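Local coordinates for anaerobically-induced outer membrane porin OprE (Pseudomonas aeruginosa, PDB 4FRX), which probably forms a channel through the bacterial outer membrane as a beta-barrel porin of the OprD family, allowing small solutes to pass, at residues 19-24 / 41-46; 329-334 / 423-428; 341-346 / 363-368; 377-382 / 405-410. All coordinates share one frame; numbering follows the deposited sequence.

Interaction 1. Residues 19-24 / 41-46; sequences LRNFYI and WGQGFI
Asn21 holds two side chains of the facing strand at once. Its OD1 accepts from Trp41 NE1 at 2.8 Å with a nearly straight N-H...O angle of 168°, the oxygen lying at the indole edge in the ring plane. Its ND2 donates a hydrogen bond to Gln43 OE1 at 2.9 Å, within its own amide plane. Gln43 reaches it because its chain bends at chi2 (62°), which also brings NE2 within 3.3 Å of Gly44 O. Tyr23 turns a ring edge to the Trp41 face, a T-shaped pair with planes at 80°, and its hydroxyl is hydrogen-bonded to Glu39 and Asn25. Leu19 CD2 meets Phe45 CD2 at 3.6 Å. Beneath this face, the hydrogen-bonded antiparallel pairs Arg20-Gly44 and Phe22-Gly42 hold the barrel hairpin of strands 17-28 and 37-50. Arg20 leaves the other face for a salt bridge with Asp135, Ile46 CD1 lying over one guanidinium face. With OD1 accepting and ND2 donating, the two bonds distinguish the ends of the Asn21 amide and should hold its rotation.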
loop_
_atom_site.group_PDB
_atom_site.type_symbol
_atom_site.label_atom_id
_atom_site.label_comp_id
_atom_site.label_asym_id
_atom_site.label_seq_id
_atom_site.Cartn_x
_atom_site.Cartn_y
_atom_site.Cartn_z
ATOM N N LEU A 19 18.731 4.133 5.229
ATOM C CA LEU A 19 19.257 2.987 5.938
ATOM C C LEU A 19 18.108 2.553 6.802
ATOM O O LEU A 19 17.537 3.375 7.519
ATOM C CB LEU A 19 20.451 3.390 6.814
ATOM C CG LEU A 19 21.645 4.003 6.092
ATOM C CD1 LEU A 19 22.735 4.379 7.087
ATOM C CD2 LEU A 19 22.184 3.027 5.069
ATOM N N ARG A 20 17.737 1.284 6.700
ATOM C CA ARG A 20 16.602 0.774 7.463
ATOM C C ARG A 20 16.974 -0.483 8.226
ATOM O O ARG A 20 17.256 -1.523 7.636
ATOM C CB ARG A 20 15.410 0.471 6.544
ATOM C CG ARG A 20 14.137 0.058 7.302
ATOM C CD ARG A 20 13.007 -0.354 6.361
ATOM N NE ARG A 20 12.508 0.799 5.604
ATOM C CZ ARG A 20 11.624 0.716 4.613
ATOM N NH1 ARG A 20 11.133 -0.463 4.263
ATOM N NH2 ARG A 20 11.228 1.813 3.971
ATOM N N ASN A 21 16.955 -0.401 9.545
ATOM C CA ASN A 21 17.170 -1.599 10.324
ATOM C C ASN A 21 15.804 -2.108 10.766
ATOM O O ASN A 21 15.090 -1.412 11.486
ATOM C CB ASN A 21 18.082 -1.311 11.515
ATOM C CG ASN A 21 18.506 -2.572 12.233
ATOM O OD1 ASN A 21 17.822 -3.036 13.135
ATOM N ND2 ASN A 21 19.640 -3.137 11.828
ATOM N N PHE A 22 15.443 -3.308 10.312
ATOM C CA PHE A 22 14.080 -3.825 10.452
ATOM C C PHE A 22 14.016 -5.158 11.180
ATOM O O PHE A 22 14.561 -6.165 10.728
ATOM C CB PHE A 22 13.408 -3.967 9.074
ATOM C CG PHE A 22 11.977 -4.420 9.141
ATOM C CD1 PHE A 22 10.951 -3.493 9.312
ATOM C CD2 PHE A 22 11.652 -5.765 9.043
ATOM C CE1 PHE A 22 9.624 -3.907 9.391
ATOM C CE2 PHE A 22 10.335 -6.188 9.124
ATOM C CZ PHE A 22 9.314 -5.253 9.293
ATOM N N TYR A 23 13.324 -5.152 12.311
ATOM C CA TYR A 23 13.148 -6.348 13.096
ATOM C C TYR A 23 11.657 -6.694 13.154
ATOM O O TYR A 23 10.830 -5.821 13.387
ATOM C CB TYR A 23 13.693 -6.108 14.500
ATOM C CG TYR A 23 13.379 -7.237 15.440
ATOM C CD1 TYR A 23 14.171 -8.379 15.474
ATOM C CD2 TYR A 23 12.281 -7.169 16.291
ATOM C CE1 TYR A 23 13.875 -9.419 16.336
ATOM C CE2 TYR A 23 11.982 -8.197 17.148
ATOM C CZ TYR A 23 12.778 -9.317 17.169
ATOM O OH TYR A 23 12.456 -10.333 18.031
ATOM N N ILE A 24 11.313 -7.955 12.932
ATOM C CA ILE A 24 9.930 -8.373 13.110
ATOM C C ILE A 24 9.806 -9.698 13.864
ATOM O O ILE A 24 10.569 -10.645 13.623
ATOM C CB ILE A 24 9.148 -8.418 11.756
ATOM C CG1 ILE A 24 7.676 -8.770 11.981
ATOM C CG2 ILE A 24 9.754 -9.418 10.795
ATOM C CD1 ILE A 24 6.829 -8.618 10.727
ATOM N N TRP A 41 15.316 -10.368 11.086
ATOM C CA TRP A 41 16.048 -9.127 11.344
ATOM C C TRP A 41 16.977 -8.824 10.172
ATOM O O TRP A 41 17.772 -9.669 9.757
ATOM C CB TRP A 41 16.871 -9.277 12.622
ATOM C CG TRP A 41 17.464 -8.018 13.151
ATOM C CD1 TRP A 41 17.068 -6.731 12.878
ATOM C CD2 TRP A 41 18.565 -7.917 14.058
ATOM N NE1 TRP A 41 17.862 -5.843 13.565
ATOM C CE2 TRP A 41 18.786 -6.544 14.299
ATOM C CE3 TRP A 41 19.392 -8.854 14.695
ATOM C CZ2 TRP A 41 19.802 -6.086 15.141
ATOM C CZ3 TRP A 41 20.401 -8.395 15.530
ATOM C CH2 TRP A 41 20.595 -7.026 15.745
ATOM N N GLY A 42 16.876 -7.619 9.627
ATOM C CA GLY A 42 17.705 -7.252 8.502
ATOM C C GLY A 42 18.173 -5.809 8.511
ATOM O O GLY A 42 17.582 -4.929 9.160
ATOM N N GLN A 43 19.250 -5.568 7.780
ATOM C CA GLN A 43 19.701 -4.214 7.517
ATOM C C GLN A 43 19.443 -3.928 6.049
ATOM O O GLN A 43 19.856 -4.697 5.184
ATOM C CB GLN A 43 21.191 -4.064 7.809
ATOM C CG GLN A 43 21.688 -2.680 7.515
ATOM C CD GLN A 43 20.989 -1.666 8.377
ATOM O OE1 GLN A 43 20.860 -1.867 9.586
ATOM N NE2 GLN A 43 20.512 -0.576 7.767
ATOM N N GLY A 44 18.753 -2.826 5.767
ATOM C CA GLY A 44 18.391 -2.506 4.397
ATOM C C GLY A 44 19.057 -1.224 3.925
ATOM O O GLY A 44 19.329 -0.330 4.725
ATOM N N PHE A 45 19.325 -1.148 2.624
ATOM C CA PHE A 45 19.944 0.019 2.032
ATOM C C PHE A 45 19.107 0.350 0.809
ATOM O O PHE A 45 18.889 -0.500 -0.065
ATOM C CB PHE A 45 21.380 -0.269 1.591
ATOM C CG PHE A 45 22.265 -0.817 2.675
ATOM C CD1 PHE A 45 22.220 -2.165 3.012
ATOM C CD2 PHE A 45 23.181 0.003 3.325
ATOM C CE1 PHE A 45 23.053 -2.695 4.001
ATOM C CE2 PHE A 45 24.014 -0.519 4.329
ATOM C CZ PHE A 45 23.945 -1.872 4.659
ATOM N N ILE A 46 18.618 1.579 0.766
ATOM C CA ILE A 46 17.744 2.012 -0.315
ATOM C C ILE A 46 18.370 3.252 -0.908
ATOM O O ILE A 46 18.374 4.311 -0.287
ATOM C CB ILE A 46 16.341 2.337 0.204
ATOM C CG1 ILE A 46 15.726 1.093 0.852
ATOM C CG2 ILE A 46 15.482 2.896 -0.929
ATOM C CD1 ILE A 46 14.776 1.391 1.991
#

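Interaction 2. Residues 329-334 / 423-428; sequences VQIGKF and QDENRL
Gln330 and Ile331, with the larger buried areas here, bring a loop against the side chains of strand 423-428, while the backbones stay apart: the nearest CA atoms, of Ile331 and Glu425, are 7.8 Å distant. Gln330 extends fully, CG anti to the backbone N (chi1 -179°), and its NE2 donates to Glu425 OE2 at 3.0 Å; the acceptor lies in the amide plane, although the donor stands 33° out of the carboxylate plane. Arg427 forms a salt bridge side-on to the same oxygen, NE to Glu425 OE2 2.9 Å, with a more bent bond from NH2, so three N-H groups converge on OE2, an arrangement that would favour the ionised carboxylate. Gln330 CG lies over the guanidinium, 3.5 Å from Arg427 NH2. Water 1 donates to Glu425 OE1 at 2.7 Å and to Gln330 O at 2.8 Å, linking the loop backbone to the second carboxylate oxygen. Ile331 adds van der Waals packing: CD1 lies 3.8 Å from Gln423 CG and near Glu425 CB, while CG2 meets the Gln423 amide. The loop between strands 295-305 and 340-349 packs across barrel strands 377-389 and 399-409, tied through buried Glu425 to strand 423-434 beside 399-409.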
loop_
_atom_site.group_PDB
_atom_site.type_symbol
_atom_site.label_atom_id
_atom_site.label_comp_id
_atom_site.label_asym_id
_atom_site.label_seq_id
_atom_site.Cartn_x
_atom_site.Cartn_y
_atom_site.Cartn_z
ATOM N N VAL A 329 -4.484 -2.270 7.919
ATOM C CA VAL A 329 -3.718 -2.015 9.137
ATOM C C VAL A 329 -2.538 -2.987 9.232
ATOM O O VAL A 329 -2.110 -3.539 8.222
ATOM C CB VAL A 329 -4.622 -2.056 10.396
ATOM C CG1 VAL A 329 -5.614 -0.889 10.362
ATOM C CG2 VAL A 329 -5.404 -3.366 10.459
ATOM N N GLN A 330 -1.992 -3.181 10.427
ATOM C CA GLN A 330 -0.690 -3.837 10.523
ATOM C C GLN A 330 -0.757 -5.307 10.140
ATOM O O GLN A 330 0.123 -5.819 9.449
ATOM C CB GLN A 330 -0.072 -3.652 11.922
ATOM C CG GLN A 330 1.298 -4.288 12.058
ATOM C CD GLN A 330 1.928 -4.059 13.421
ATOM O OE1 GLN A 330 1.541 -3.144 14.151
ATOM N NE2 GLN A 330 2.913 -4.897 13.769
ATOM N N ILE A 331 -1.802 -5.991 10.589
ATOM C CA ILE A 331 -1.943 -7.409 10.271
ATOM C C ILE A 331 -3.072 -7.617 9.270
ATOM O O ILE A 331 -2.831 -8.081 8.153
ATOM C CB ILE A 331 -2.168 -8.267 11.530
ATOM C CG1 ILE A 331 -0.931 -8.208 12.439
ATOM C CG2 ILE A 331 -2.504 -9.711 11.150
ATOM C CD1 ILE A 331 -1.093 -8.979 13.768
ATOM N N GLY A 332 -4.292 -7.252 9.657
ATOM C CA GLY A 332 -5.458 -7.523 8.827
ATOM C C GLY A 332 -5.777 -6.400 7.857
ATOM O O GLY A 332 -5.160 -5.330 7.913
ATOM N N LYS A 333 -6.730 -6.642 6.957
ATOM C CA LYS A 333 -7.214 -5.590 6.069
ATOM C C LYS A 333 -8.738 -5.448 6.118
ATOM O O LYS A 333 -9.297 -4.542 5.499
ATOM C CB LYS A 333 -6.750 -5.823 4.622
ATOM C CG LYS A 333 -5.231 -5.877 4.457
ATOM C CD LYS A 333 -4.841 -6.067 2.991
ATOM C CE LYS A 333 -3.329 -6.316 2.835
ATOM N NZ LYS A 333 -2.514 -5.182 3.366
ATOM N N PHE A 334 -9.394 -6.340 6.857
ATOM C CA PHE A 334 -10.863 -6.346 7.001
ATOM C C PHE A 334 -11.568 -6.215 5.647
ATOM O O PHE A 334 -12.531 -5.474 5.501
ATOM C CB PHE A 334 -11.304 -5.240 7.977
ATOM C CG PHE A 334 -10.746 -5.418 9.353
ATOM C CD1 PHE A 334 -9.398 -5.164 9.605
ATOM C CD2 PHE A 334 -11.544 -5.882 10.382
ATOM C CE1 PHE A 334 -8.855 -5.361 10.868
ATOM C CE2 PHE A 334 -11.017 -6.076 11.650
ATOM C CZ PHE A 334 -9.666 -5.821 11.896
ATOM N N GLN A 423 -2.907 -13.892 15.967
ATOM C CA GLN A 423 -1.564 -13.449 15.627
ATOM C C GLN A 423 -1.233 -12.198 16.434
ATOM O O GLN A 423 -2.067 -11.299 16.564
ATOM C CB GLN A 423 -1.511 -13.158 14.113
ATOM C CG GLN A 423 -0.179 -12.654 13.570
ATOM C CD GLN A 423 -0.138 -12.616 12.044
ATOM O OE1 GLN A 423 -1.023 -13.143 11.366
ATOM N NE2 GLN A 423 0.891 -11.986 11.501
ATOM N N ASP A 424 -0.028 -12.164 16.996
ATOM C CA ASP A 424 0.534 -10.961 17.599
ATOM C C ASP A 424 1.826 -10.661 16.859
ATOM O O ASP A 424 2.575 -11.581 16.509
ATOM C CB ASP A 424 0.842 -11.162 19.086
ATOM C CG ASP A 424 -0.408 -11.231 19.944
ATOM O OD1 ASP A 424 -1.445 -10.658 19.554
ATOM O OD2 ASP A 424 -0.354 -11.863 21.022
ATOM N N GLU A 425 2.098 -9.382 16.630
ATOM C CA GLU A 425 3.249 -8.990 15.831
ATOM C C GLU A 425 3.903 -7.747 16.410
ATOM O O GLU A 425 3.220 -6.800 16.814
ATOM C CB GLU A 425 2.806 -8.755 14.379
ATOM C CG GLU A 425 3.906 -8.410 13.402
ATOM C CD GLU A 425 3.363 -8.074 12.019
ATOM O OE1 GLU A 425 2.884 -8.995 11.324
ATOM O OE2 GLU A 425 3.407 -6.889 11.629
ATOM N N ASN A 426 5.233 -7.760 16.470
ATOM C CA ASN A 426 6.001 -6.578 16.820
ATOM C C ASN A 426 6.929 -6.232 15.683
ATOM O O ASN A 426 7.564 -7.122 15.112
ATOM C CB ASN A 426 6.841 -6.803 18.081
ATOM C CG ASN A 426 5.996 -6.837 19.339
ATOM O OD1 ASN A 426 5.475 -5.809 19.774
ATOM N ND2 ASN A 426 5.844 -8.026 19.924
ATOM N N ARG A 427 6.998 -4.945 15.354
ATOM C CA ARG A 427 8.053 -4.444 14.488
ATOM C C ARG A 427 8.883 -3.399 15.227
ATOM O O ARG A 427 8.361 -2.571 15.978
ATOM C CB ARG A 427 7.489 -3.833 13.212
ATOM C CG ARG A 427 6.615 -4.759 12.415
ATOM C CD ARG A 427 6.120 -4.049 11.162
ATOM N NE ARG A 427 4.947 -4.705 10.601
ATOM C CZ ARG A 427 4.247 -4.224 9.580
ATOM N NH1 ARG A 427 4.608 -3.084 9.011
ATOM N NH2 ARG A 427 3.184 -4.879 9.135
ATOM N N LEU A 428 10.190 -3.458 15.011
ATOM C CA LEU A 428 11.093 -2.432 15.494
ATOM C C LEU A 428 11.863 -1.926 14.295
ATOM O O LEU A 428 12.515 -2.708 13.591
ATOM C CB LEU A 428 12.051 -3.018 16.533
ATOM C CG LEU A 428 11.327 -3.497 17.792
ATOM C CD1 LEU A 428 12.280 -4.192 18.758
ATOM C CD2 LEU A 428 10.647 -2.312 18.475
HETATM O O HOH W 1 1.797 -8.064 9.058
#

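Interaction 3. Residues 341-346 / 363-368; sequences TWQVRY and IYLSGD
An antiparallel beta hairpin of the porin barrel, formed by strands 340-349 and 358-370, contains this contact; the short axes run 4.7 Å apart at 168°. Trp342-Ser366 and Val344-Tyr364 are hydrogen-bonded pairs, each joined by two backbone bonds. On their face, Trp342 CG sits between the backbone N and the carbonyl carbon (chi1 64°), folding the indole over the neighbouring strand. Ser366 CB then makes a CH-pi contact 3.8 Å from the centroid of the five-membered ring, and Trp342 CH2 comes to the edge of the Tyr364 ring, 3.6 Å from CE2. The other face is more polar. Arg345 binds Gln343 OE1 side-on, from NE at 2.7 Å and from NH2 at 3.0 Å, with the oxygen in the guanidinium plane. Ile363 CD1 presses against this pair, 3.2 Å from Gln343 OE1 and 3.5 Å from Arg345 NE, while Gln343 NE2 hydrogen-bonds to Ile326 O. Two donors on one end of the Gln343 amide and an acceptor at the other define its rotation, and the carbonyl is probably polarised by the arginine charge.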
loop_
_atom_site.group_PDB
_atom_site.type_symbol
_atom_site.label_atom_id
_atom_site.label_comp_id
_atom_site.label_asym_id
_atom_site.label_seq_id
_atom_site.Cartn_x
_atom_site.Cartn_y
_atom_site.Cartn_z
ATOM N N THR A 341 -17.036 -3.040 9.250
ATOM C CA THR A 341 -15.985 -2.787 10.220
ATOM C C THR A 341 -16.118 -1.387 10.810
ATOM O O THR A 341 -16.188 -0.418 10.075
ATOM C CB THR A 341 -14.591 -2.924 9.563
ATOM O OG1 THR A 341 -14.478 -4.214 8.945
ATOM C CG2 THR A 341 -13.480 -2.784 10.589
ATOM N N TRP A 342 -16.172 -1.289 12.135
ATOM C CA TRP A 342 -16.049 0.009 12.782
ATOM C C TRP A 342 -14.654 0.168 13.387
ATOM O O TRP A 342 -13.972 -0.816 13.668
ATOM C CB TRP A 342 -17.142 0.229 13.836
ATOM C CG TRP A 342 -17.126 -0.694 15.023
ATOM C CD1 TRP A 342 -17.848 -1.845 15.169
ATOM C CD2 TRP A 342 -16.407 -0.517 16.254
ATOM N NE1 TRP A 342 -17.609 -2.406 16.403
ATOM C CE2 TRP A 342 -16.723 -1.616 17.087
ATOM C CE3 TRP A 342 -15.499 0.441 16.725
ATOM C CZ2 TRP A 342 -16.184 -1.770 18.364
ATOM C CZ3 TRP A 342 -14.960 0.279 18.009
ATOM C CH2 TRP A 342 -15.309 -0.813 18.805
ATOM N N GLN A 343 -14.219 1.401 13.558
ATOM C CA GLN A 343 -12.897 1.627 14.112
ATOM C C GLN A 343 -12.845 2.927 14.884
ATOM O O GLN A 343 -13.589 3.867 14.599
ATOM C CB GLN A 343 -11.841 1.640 13.007
ATOM C CG GLN A 343 -11.987 2.813 12.034
ATOM C CD GLN A 343 -10.894 2.821 10.995
ATOM O OE1 GLN A 343 -9.913 3.555 11.108
ATOM N NE2 GLN A 343 -11.058 1.999 9.974
ATOM N N VAL A 344 -11.969 2.957 15.876
ATOM C CA VAL A 344 -11.675 4.179 16.602
ATOM C C VAL A 344 -10.176 4.393 16.620
ATOM O O VAL A 344 -9.400 3.435 16.705
ATOM C CB VAL A 344 -12.252 4.154 18.037
ATOM C CG1 VAL A 344 -13.766 4.088 17.975
ATOM C CG2 VAL A 344 -11.701 2.983 18.824
ATOM N N ARG A 345 -9.772 5.652 16.509
ATOM C CA ARG A 345 -8.362 6.000 16.462
ATOM C C ARG A 345 -8.040 7.050 17.509
ATOM O O ARG A 345 -8.843 7.939 17.758
ATOM C CB ARG A 345 -8.012 6.584 15.096
ATOM C CG ARG A 345 -8.248 5.652 13.934
ATOM C CD ARG A 345 -7.741 6.281 12.643
ATOM N NE ARG A 345 -7.993 5.384 11.528
ATOM C CZ ARG A 345 -7.415 5.485 10.340
ATOM N NH1 ARG A 345 -6.528 6.451 10.109
ATOM N NH2 ARG A 345 -7.715 4.607 9.391
ATOM N N TYR A 346 -6.868 6.937 18.120
ATOM C CA TYR A 346 -6.347 8.001 18.970
ATOM C C TYR A 346 -4.869 8.239 18.684
ATOM O O TYR A 346 -4.086 7.295 18.531
ATOM C CB TYR A 346 -6.525 7.718 20.461
ATOM C CG TYR A 346 -5.881 8.802 21.297
ATOM C CD1 TYR A 346 -6.455 10.061 21.387
ATOM C CD2 TYR A 346 -4.672 8.582 21.954
ATOM C CE1 TYR A 346 -5.861 11.073 22.125
ATOM C CE2 TYR A 346 -4.070 9.587 22.700
ATOM C CZ TYR A 346 -4.674 10.830 22.785
ATOM O OH TYR A 346 -4.086 11.837 23.522
ATOM N N ILE A 363 -5.167 2.282 17.067
ATOM C CA ILE A 363 -6.420 2.097 16.362
ATOM C C ILE A 363 -6.981 0.752 16.781
ATOM O O ILE A 363 -6.243 -0.222 16.996
ATOM C CB ILE A 363 -6.228 2.148 14.836
ATOM C CG1 ILE A 363 -7.545 1.816 14.108
ATOM C CG2 ILE A 363 -5.110 1.186 14.408
ATOM C CD1 ILE A 363 -7.496 2.070 12.617
ATOM N N TYR A 364 -8.283 0.711 16.968
ATOM C CA TYR A 364 -8.933 -0.549 17.262
ATOM C C TYR A 364 -9.958 -0.747 16.171
ATOM O O TYR A 364 -10.688 0.190 15.844
ATOM C CB TYR A 364 -9.616 -0.481 18.628
ATOM C CG TYR A 364 -10.391 -1.738 18.928
ATOM C CD1 TYR A 364 -9.755 -2.860 19.446
ATOM C CD2 TYR A 364 -11.756 -1.815 18.661
ATOM C CE1 TYR A 364 -10.460 -4.018 19.706
ATOM C CE2 TYR A 364 -12.463 -2.968 18.911
ATOM C CZ TYR A 364 -11.816 -4.063 19.432
ATOM O OH TYR A 364 -12.533 -5.208 19.683
ATOM N N LEU A 365 -10.016 -1.951 15.599
ATOM C CA LEU A 365 -11.000 -2.255 14.559
ATOM C C LEU A 365 -11.782 -3.526 14.888
ATOM O O LEU A 365 -11.230 -4.492 15.416
ATOM C CB LEU A 365 -10.336 -2.420 13.182
ATOM C CG LEU A 365 -9.366 -1.356 12.683
ATOM C CD1 LEU A 365 -7.951 -1.709 13.148
ATOM C CD2 LEU A 365 -9.417 -1.219 11.168
ATOM N N SER A 366 -13.063 -3.531 14.551
ATOM C CA SER A 366 -13.909 -4.681 14.840
ATOM C C SER A 366 -14.776 -4.961 13.621
ATOM O O SER A 366 -15.573 -4.107 13.220
ATOM C CB SER A 366 -14.777 -4.394 16.067
ATOM O OG SER A 366 -15.562 -5.520 16.407
ATOM N N GLY A 367 -14.583 -6.134 13.023
ATOM C CA GLY A 367 -15.284 -6.531 11.811
ATOM C C GLY A 367 -16.300 -7.628 12.080
ATOM O O GLY A 367 -16.054 -8.534 12.860
ATOM N N ASP A 368 -17.457 -7.555 11.439
ATOM C CA ASP A 368 -18.411 -8.654 11.570
ATOM C C ASP A 368 -19.197 -8.874 10.298
ATOM O O ASP A 368 -18.934 -8.225 9.295
ATOM C CB ASP A 368 -19.335 -8.475 12.778
ATOM C CG ASP A 368 -20.335 -7.355 12.598
ATOM O OD1 ASP A 368 -20.110 -6.449 11.771
ATOM O OD2 ASP A 368 -21.363 -7.385 13.303
#

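Interaction 4. Residues 377-382 / 405-410; sequences QSEWER and ASFRSG
Segments 377-382 and 405-409 run antiparallel at 175°, their axes 4.8 Å apart, with Trp380-Arg408 and Arg382-Ser406 as hydrogen-bonded pairs. Trp380 takes the rotamer with CG between N and C (chi1 63°), which lays its indole beside Arg408. Arg408 CG stands over one face of the Trp380 ring, 3.3 Å from Trp380 CZ2, and CB makes a CH-pi contact 4.0 Å from the centroid of the five-membered ring. The guanidinium continues to a salt bridge with Asp424, while NH1 also donates to Phe407 O at 3.0 Å. These strands form a hairpin of the porin barrel, and Glu379, Glu381 and Phe407 occupy its other face. There Ser409 OG donates to Glu379 OE2 at 2.9 Å, on the anti lone pair; that oxygen also forms a salt bridge with Arg336. Phe407 touches both carboxylates at different ring atoms, CZ 3.6 Å from Glu379 OE2 and CD1 3.5 Å from Glu381 OE1. Both Glu381 oxygens accept backbone N-H groups from loop 329-334, OE1 that of Gly332 and OE2 that of Ile331.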
loop_
_atom_site.group_PDB
_atom_site.type_symbol
_atom_site.label_atom_id
_atom_site.label_comp_id
_atom_site.label_asym_id
_atom_site.label_seq_id
_atom_site.Cartn_x
_atom_site.Cartn_y
_atom_site.Cartn_z
ATOM N N GLN A 377 -19.049 -14.526 10.616
ATOM C CA GLN A 377 -17.895 -14.521 11.513
ATOM C C GLN A 377 -17.414 -13.098 11.833
ATOM O O GLN A 377 -17.792 -12.128 11.160
ATOM C CB GLN A 377 -16.748 -15.330 10.906
ATOM C CG GLN A 377 -16.527 -16.710 11.542
ATOM C CD GLN A 377 -17.621 -17.734 11.281
ATOM O OE1 GLN A 377 -18.517 -17.515 10.490
ATOM N NE2 GLN A 377 -17.536 -18.870 11.955
ATOM N N SER A 378 -16.587 -12.979 12.865
ATOM C CA SER A 378 -16.059 -11.680 13.269
ATOM C C SER A 378 -14.559 -11.723 13.518
ATOM O O SER A 378 -13.960 -12.789 13.601
ATOM C CB SER A 378 -16.792 -11.182 14.529
ATOM O OG SER A 378 -16.601 -12.076 15.609
ATOM N N GLU A 379 -13.955 -10.543 13.636
ATOM C CA GLU A 379 -12.528 -10.428 13.903
ATOM C C GLU A 379 -12.244 -9.019 14.420
ATOM O O GLU A 379 -13.030 -8.093 14.195
ATOM C CB GLU A 379 -11.695 -10.711 12.645
ATOM C CG GLU A 379 -11.926 -9.723 11.501
ATOM C CD GLU A 379 -11.302 -10.169 10.190
ATOM O OE1 GLU A 379 -11.365 -9.401 9.209
ATOM O OE2 GLU A 379 -10.768 -11.299 10.120
ATOM N N TRP A 380 -11.127 -8.856 15.110
ATOM C CA TRP A 380 -10.757 -7.542 15.605
ATOM C C TRP A 380 -9.257 -7.390 15.643
ATOM O O TRP A 380 -8.533 -8.375 15.694
ATOM C CB TRP A 380 -11.373 -7.264 16.986
ATOM C CG TRP A 380 -10.930 -8.176 18.105
ATOM C CD1 TRP A 380 -11.593 -9.273 18.581
ATOM C CD2 TRP A 380 -9.749 -8.042 18.909
ATOM N NE1 TRP A 380 -10.893 -9.833 19.620
ATOM C CE2 TRP A 380 -9.756 -9.100 19.840
ATOM C CE3 TRP A 380 -8.675 -7.142 18.916
ATOM C CZ2 TRP A 380 -8.742 -9.272 20.782
ATOM C CZ3 TRP A 380 -7.665 -7.319 19.849
ATOM C CH2 TRP A 380 -7.707 -8.378 20.765
ATOM N N GLU A 381 -8.799 -6.143 15.571
ATOM C CA GLU A 381 -7.377 -5.855 15.653
ATOM C C GLU A 381 -7.131 -4.586 16.471
ATOM O O GLU A 381 -7.891 -3.619 16.389
ATOM C CB GLU A 381 -6.748 -5.726 14.244
ATOM C CG GLU A 381 -5.225 -5.399 14.278
ATOM C CD GLU A 381 -4.493 -5.662 12.954
ATOM O OE1 GLU A 381 -4.971 -6.461 12.125
ATOM O OE2 GLU A 381 -3.420 -5.063 12.741
ATOM N N ARG A 382 -6.076 -4.600 17.272
ATOM C CA ARG A 382 -5.636 -3.389 17.953
ATOM C C ARG A 382 -4.178 -3.151 17.592
ATOM O O ARG A 382 -3.331 -4.032 17.813
ATOM C CB ARG A 382 -5.785 -3.539 19.481
ATOM C CG ARG A 382 -5.288 -2.331 20.289
ATOM C CD ARG A 382 -5.593 -2.499 21.794
ATOM N NE ARG A 382 -6.997 -2.791 22.049
ATOM C CZ ARG A 382 -7.393 -4.013 22.402
ATOM N NH1 ARG A 382 -6.479 -4.984 22.523
ATOM N NH2 ARG A 382 -8.668 -4.303 22.637
ATOM N N ALA A 405 0.832 -5.168 17.031
ATOM C CA ALA A 405 -0.525 -5.511 16.635
ATOM C C ALA A 405 -1.009 -6.790 17.316
ATOM O O ALA A 405 -0.242 -7.741 17.483
ATOM C CB ALA A 405 -0.610 -5.659 15.085
ATOM N N SER A 406 -2.280 -6.803 17.713
ATOM C CA SER A 406 -2.945 -8.029 18.152
ATOM C C SER A 406 -4.149 -8.238 17.257
ATOM O O SER A 406 -4.955 -7.328 17.095
ATOM C CB SER A 406 -3.419 -7.928 19.605
ATOM O OG SER A 406 -2.339 -7.991 20.505
ATOM N N PHE A 407 -4.263 -9.441 16.702
ATOM C CA PHE A 407 -5.282 -9.782 15.724
ATOM C C PHE A 407 -5.925 -11.099 16.140
ATOM O O PHE A 407 -5.240 -12.086 16.421
ATOM C CB PHE A 407 -4.659 -9.887 14.326
ATOM C CG PHE A 407 -5.621 -10.364 13.273
ATOM C CD1 PHE A 407 -6.522 -9.495 12.694
ATOM C CD2 PHE A 407 -5.638 -11.700 12.884
ATOM C CE1 PHE A 407 -7.429 -9.939 11.728
ATOM C CE2 PHE A 407 -6.530 -12.147 11.923
ATOM C CZ PHE A 407 -7.427 -11.261 11.342
ATOM N N ARG A 408 -7.250 -11.100 16.218
ATOM C CA ARG A 408 -7.977 -12.308 16.571
ATOM C C ARG A 408 -9.114 -12.486 15.582
ATOM O O ARG A 408 -9.891 -11.546 15.339
ATOM C CB ARG A 408 -8.546 -12.192 17.984
ATOM C CG ARG A 408 -7.525 -11.804 19.037
ATOM C CD ARG A 408 -6.650 -12.965 19.432
ATOM N NE ARG A 408 -5.763 -12.608 20.537
ATOM C CZ ARG A 408 -4.519 -12.169 20.385
ATOM N NH1 ARG A 408 -4.004 -12.036 19.166
ATOM N NH2 ARG A 408 -3.784 -11.871 21.452
ATOM N N SER A 409 -9.222 -13.688 15.029
ATOM C CA SER A 409 -10.179 -13.961 13.962
ATOM C C SER A 409 -10.840 -15.329 14.114
ATOM O O SER A 409 -10.456 -16.116 14.971
ATOM C CB SER A 409 -9.478 -13.871 12.606
ATOM O OG SER A 409 -10.413 -13.857 11.540
ATOM N N GLY A 410 -11.847 -15.599 13.286
ATOM C CA GLY A 410 -12.531 -16.884 13.309
ATOM C C GLY A 410 -13.658 -16.977 14.323
ATOM O O GLY A 410 -14.176 -15.960 14.794
#

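How the interactions relate
Interactions 1, 3 and 4 are partly buried antiparallel hairpin contacts, each resting on paired backbone bonds; interaction 2 is a surface contact between a loop and a strand, made by side chains and one water. Their side-chain chemistry differs: an asparagine amide bonded at both ends in interaction 1, a carboxylate shared by several donors in interaction 2, and a tryptophan folded over its neighbour strand in interactions 3 and 4. Strand 358-370 pairs with strand 377-389, joining interactions 3 and 4 through Gly367 N to Glu379 O. Phe334 of loop 329-334 packs on Thr341 and Leu365. Strand 423-434 connects interaction 2 to interaction 1, Tyr23 N lying 2.9 Å from Leu428 O, a probable hydrogen bond.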